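Peroxiredoxin 6 (Arenicola marina, PDB 2V2G) probably reduces hydrogen peroxide and organic hydroperoxides to water and alcohols as a thiol-specific peroxidase of the Prx6 subfamily. Local coordinates at residues E82-L87 and G92-P97; P187-S190 and T196-P199. The protein carries 1 engineered substitution. One frame throughout, in Å; residues are numbered along the deposited sequence.

In the fold
Contact 1 comes first along the chain and is complete before contact 2 begins. It joins the end of helix 74-88 to the loop that leads into strand 98-100, an inner strand of the seven-stranded mixed sheet of the thioredoxin-fold domain. Contact 2 lies in the C-terminal domain, where residues at the two ends of helix 191-197 meet beside a small antiparallel sheet. The two centres are 46 Å apart, on opposite sides of the chain's centre, and their nearest atoms are about 34 Å from each other. They do not touch and belong to different parts of the chain, although residues of both segment pairs also touch the second subunit of the dimer.

Contact 1. Residues E82-L87 and G92-P97; sequences EDVKCL and GDMPYP
K85 and M94 meet in the beta-alpha-beta crossover where helix 74-88 ends and the chain turns back toward strand 98-100. The lysine chain, extended beyond CG, reaches across to the returning loop and passes M94 at a slant; its CE lies 3.4 Å from G92 O and 3.7 Å from M94 CG. K85 NZ forms a salt bridge of 3.0 Å with E82 OE2, one helical turn back, on the syn side and 23° out of the carboxylate plane. A water accepts from K85 NZ at 2.7 Å and from M94 N at 3.0 Å. With an alanine at K85, E82 would probably lose its charge mate, the water one of these two donors and M94 CG its cover. M94, bent at chi2 (-65°) and chi3 (-83°), sets SD against the lysine chain and brings CE to 4.5 Å from V84 CG1. The same V84 CG1 lies 4.2 Å from Y96 OH, which is hydrogen-bonded to L49 O. V84 also packs on L49 and I53 of helix 43-54, and its side chain is about 7 Å from that of S45, the engineered residue at the predicted peroxidase site, so this crossover of the thioredoxin fold backs the active-site helix.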
loop_
_atom_site.group_PDB
_atom_site.type_symbol
_atom_site.label_atom_id
_atom_site.label_comp_id
_atom_site.label_asym_id
_atom_site.label_seq_id
_atom_site.Cartn_x
_atom_site.Cartn_y
_atom_site.Cartn_z
ATOM N N GLU A 82 11.695 -16.141 18.782
ATOM C CA GLU A 82 11.057 -16.626 20.022
ATOM C C GLU A 82 10.174 -15.549 20.668
ATOM O O GLU A 82 9.128 -15.863 21.255
ATOM C CB GLU A 82 12.115 -17.103 21.012
ATOM C CG GLU A 82 12.891 -18.350 20.556
ATOM C CD GLU A 82 11.976 -19.483 20.013
ATOM O OE1 GLU A 82 11.082 -19.930 20.753
ATOM O OE2 GLU A 82 12.137 -19.928 18.853
ATOM N N ASP A 83 10.588 -14.293 20.569
ATOM C CA ASP A 83 9.795 -13.165 21.044
ATOM C C ASP A 83 8.556 -12.998 20.153
ATOM O O ASP A 83 7.446 -12.751 20.648
ATOM C CB ASP A 83 10.607 -11.862 21.041
ATOM C CG ASP A 83 11.728 -11.807 22.096
ATOM O OD1 ASP A 83 11.919 -12.739 22.942
ATOM O OD2 ASP A 83 12.437 -10.775 22.042
ATOM N N VAL A 84 8.742 -13.140 18.835
ATOM C CA VAL A 84 7.623 -13.049 17.886
ATOM C C VAL A 84 6.547 -14.120 18.167
ATOM O O VAL A 84 5.357 -13.839 18.204
ATOM C CB VAL A 84 8.110 -13.153 16.413
ATOM C CG1 VAL A 84 6.945 -13.163 15.457
ATOM C CG2 VAL A 84 9.014 -11.981 16.061
ATOM N N LYS A 85 6.982 -15.362 18.344
ATOM C CA LYS A 85 6.044 -16.443 18.670
ATOM C C LYS A 85 5.263 -16.091 19.927
ATOM O O LYS A 85 4.057 -16.251 19.974
ATOM C CB LYS A 85 6.813 -17.752 18.906
ATOM C CG LYS A 85 7.469 -18.326 17.697
ATOM C CD LYS A 85 8.327 -19.486 18.057
ATOM C CE LYS A 85 9.014 -20.000 16.855
ATOM N NZ LYS A 85 9.908 -21.120 17.193
ATOM N N CYS A 86 5.961 -15.602 20.946
ATOM C CA CYS A 86 5.323 -15.263 22.209
ATOM C C CYS A 86 4.156 -14.277 22.017
ATOM O O CYS A 86 3.034 -14.507 22.465
ATOM C CB CYS A 86 6.382 -14.650 23.116
ATOM S SG CYS A 86 5.784 -14.212 24.733
ATOM N N LEU A 87 4.458 -13.179 21.351
ATOM C CA LEU A 87 3.525 -12.126 21.138
ATOM C C LEU A 87 2.366 -12.610 20.249
ATOM O O LEU A 87 1.233 -12.139 20.365
ATOM C CB LEU A 87 4.258 -10.928 20.521
ATOM C CG LEU A 87 4.014 -9.479 20.999
ATOM C CD1 LEU A 87 3.796 -8.608 19.831
ATOM C CD2 LEU A 87 2.863 -9.318 22.008
ATOM N N GLY A 92 4.442 -23.147 18.298
ATOM C CA GLY A 92 4.909 -23.956 17.175
ATOM C C GLY A 92 6.013 -23.266 16.418
ATOM O O GLY A 92 6.320 -22.100 16.670
ATOM N N ASP A 93 6.599 -23.966 15.461
ATOM C CA ASP A 93 7.721 -23.388 14.737
ATOM C C ASP A 93 7.284 -22.191 13.886
ATOM O O ASP A 93 6.145 -22.126 13.412
ATOM C CB ASP A 93 8.355 -24.415 13.812
ATOM C CG ASP A 93 8.953 -25.597 14.549
ATOM O OD1 ASP A 93 9.189 -25.523 15.794
ATOM O OD2 ASP A 93 9.186 -26.608 13.844
ATOM N N MET A 94 8.231 -21.285 13.618
ATOM C CA MET A 94 7.989 -20.175 12.732
ATOM C C MET A 94 7.441 -20.658 11.422
ATOM O O MET A 94 8.003 -21.571 10.822
ATOM C CB MET A 94 9.269 -19.411 12.416
ATOM C CG MET A 94 9.731 -18.570 13.525
ATOM S SD MET A 94 8.570 -17.244 13.868
ATOM C CE MET A 94 9.011 -15.979 12.680
ATOM N N PRO A 95 6.337 -20.065 10.982
ATOM C CA PRO A 95 5.733 -20.561 9.767
ATOM C C PRO A 95 6.344 -20.013 8.489
ATOM O O PRO A 95 5.904 -20.443 7.434
ATOM C CB PRO A 95 4.279 -20.118 9.911
ATOM C CG PRO A 95 4.389 -18.829 10.676
ATOM C CD PRO A 95 5.554 -18.971 11.588
ATOM N N TYR A 96 7.312 -19.083 8.570
ATOM C CA TYR A 96 7.958 -18.470 7.388
ATOM C C TYR A 96 9.453 -18.154 7.655
ATOM O O TYR A 96 9.854 -17.898 8.799
ATOM C CB TYR A 96 7.247 -17.165 6.931
ATOM C CG TYR A 96 7.032 -16.167 8.051
ATOM C CD1 TYR A 96 8.057 -15.356 8.488
ATOM C CD2 TYR A 96 5.817 -16.109 8.728
ATOM C CE1 TYR A 96 7.883 -14.481 9.582
ATOM C CE2 TYR A 96 5.630 -15.203 9.805
ATOM C CZ TYR A 96 6.666 -14.431 10.235
ATOM O OH TYR A 96 6.505 -13.564 11.290
ATOM N N PRO A 97 10.272 -18.142 6.574
ATOM C CA PRO A 97 11.698 -17.752 6.769
ATOM C C PRO A 97 11.882 -16.236 6.936
ATOM O O PRO A 97 10.987 -15.450 6.526
ATOM C CB PRO A 97 12.366 -18.180 5.456
ATOM C CG PRO A 97 11.298 -18.881 4.614
ATOM C CD PRO A 97 9.973 -18.461 5.163
HETATM O O HOH W 1 10.970 -21.657 14.718
HETATM O O HOH W 2 8.429 -23.771 18.618
#

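Contact 2. Residues P187-S190 and T196-P199; sequences PGVS and TLFP
V189 reaches across to L197 and F198 through one methyl group, and the contact between the two segments is purely apolar. V189 CG1 lies 4.2 Å from F198 CE2, meeting the ring at its edge, near the ring plane, and not over a face. CG1 is anti to the backbone N (chi1 179°), which directs this branch at the residues closing the helix. The same methyl is 4.5 Å from L197 CD2, a looser touch at the margin. These are van der Waals separations spread over only 86 Å² of buried surface, about half of it on V189.

Within 196-199, L197 folds against the aromatic ring that follows it: L197 CG stands 3.8 Å above the plane of the F198 ring, offset toward its rim. Leucine and ring thus present one joint surface to V189, L197 CG lying over one face of the ring while V189 CG1 comes in at the edge.

The polar bonds here lie beside the apolar patch. S190 is the N-cap residue of the helix, and its OG bonds to E193 N, meeting one of the amides at the first turn. V189 O accepts from R214 NH2, tying the residue before the cap to strand 214-216.

The contact thus joins the two ends of the short helix 191-197, the CA atoms of V189 and L197 being 9.1 Å apart; F198 is the first residue to leave helical backbone angles. K170, in the loop between helix 153-168 and strand 171-172, touches both V189 and L197. P187 touches T42 of the second subunit and a bound benzoic acid, close to where strand 183-185 gives way to this loop; after F198 the chain continues to strand 202-203 of the same antiparallel sheet.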
loop_
_atom_site.group_PDB
_atom_site.type_symbol
_atom_site.label_atom_id
_atom_site.label_comp_id
_atom_site.label_asym_id
_atom_site.label_seq_id
_atom_site.Cartn_x
_atom_site.Cartn_y
_atom_site.Cartn_z
ATOM N N PRO A 187 -13.627 -2.872 -19.057
ATOM C CA PRO A 187 -14.044 -2.221 -20.315
ATOM C C PRO A 187 -13.874 -3.073 -21.593
ATOM O O PRO A 187 -14.701 -2.961 -22.530
ATOM C CB PRO A 187 -13.113 -1.005 -20.378
ATOM C CG PRO A 187 -12.794 -0.720 -18.973
ATOM C CD PRO A 187 -12.699 -2.010 -18.287
ATOM N N GLY A 188 -12.838 -3.919 -21.630
ATOM C CA GLY A 188 -12.532 -4.717 -22.809
ATOM C C GLY A 188 -13.555 -5.772 -23.239
ATOM O O GLY A 188 -13.487 -6.306 -24.364
ATOM N N VAL A 189 -14.492 -6.096 -22.348
ATOM C CA VAL A 189 -15.526 -7.094 -22.625
ATOM C C VAL A 189 -16.682 -6.436 -23.381
ATOM O O VAL A 189 -17.371 -5.555 -22.876
ATOM C CB VAL A 189 -16.031 -7.747 -21.298
ATOM C CG1 VAL A 189 -17.149 -8.792 -21.555
ATOM C CG2 VAL A 189 -14.855 -8.370 -20.550
ATOM N N SER A 190 -16.933 -6.910 -24.591
ATOM C CA SER A 190 -18.017 -6.355 -25.404
ATOM C C SER A 190 -19.380 -6.731 -24.823
ATOM O O SER A 190 -19.503 -7.667 -24.038
ATOM C CB SER A 190 -17.921 -6.903 -26.832
ATOM O OG SER A 190 -18.133 -8.313 -26.828
ATOM N N THR A 196 -23.077 -13.803 -22.624
ATOM C CA THR A 196 -22.793 -15.160 -22.214
ATOM C C THR A 196 -22.041 -15.180 -20.876
ATOM O O THR A 196 -22.424 -15.885 -19.939
ATOM C CB THR A 196 -21.974 -15.887 -23.306
ATOM O OG1 THR A 196 -22.270 -15.303 -24.591
ATOM C CG2 THR A 196 -22.324 -17.383 -23.315
ATOM N N LEU A 197 -20.983 -14.387 -20.805
ATOM C CA LEU A 197 -20.075 -14.370 -19.665
ATOM C C LEU A 197 -20.729 -13.820 -18.386
ATOM O O LEU A 197 -20.487 -14.325 -17.292
ATOM C CB LEU A 197 -18.841 -13.545 -20.028
ATOM C CG LEU A 197 -17.490 -13.879 -19.406
ATOM C CD1 LEU A 197 -17.133 -15.295 -19.727
ATOM C CD2 LEU A 197 -16.411 -12.914 -19.937
ATOM N N PHE A 198 -21.544 -12.778 -18.533
ATOM C CA PHE A 198 -22.136 -12.063 -17.406
ATOM C C PHE A 198 -23.604 -11.784 -17.713
ATOM O O PHE A 198 -24.006 -10.653 -17.956
ATOM C CB PHE A 198 -21.394 -10.742 -17.182
ATOM C CG PHE A 198 -19.914 -10.881 -16.972
ATOM C CD1 PHE A 198 -19.406 -11.527 -15.858
ATOM C CD2 PHE A 198 -19.013 -10.328 -17.877
ATOM C CE1 PHE A 198 -18.033 -11.652 -15.660
ATOM C CE2 PHE A 198 -17.631 -10.472 -17.689
ATOM C CZ PHE A 198 -17.147 -11.135 -16.577
ATOM N N PRO A 199 -24.425 -12.835 -17.705
ATOM C CA PRO A 199 -25.823 -12.698 -18.110
ATOM C C PRO A 199 -26.678 -11.842 -17.147
ATOM O O PRO A 199 -27.720 -11.329 -17.535
ATOM C CB PRO A 199 -26.302 -14.148 -18.161
ATOM C CG PRO A 199 -25.402 -14.893 -17.245
ATOM C CD PRO A 199 -24.070 -14.199 -17.300
#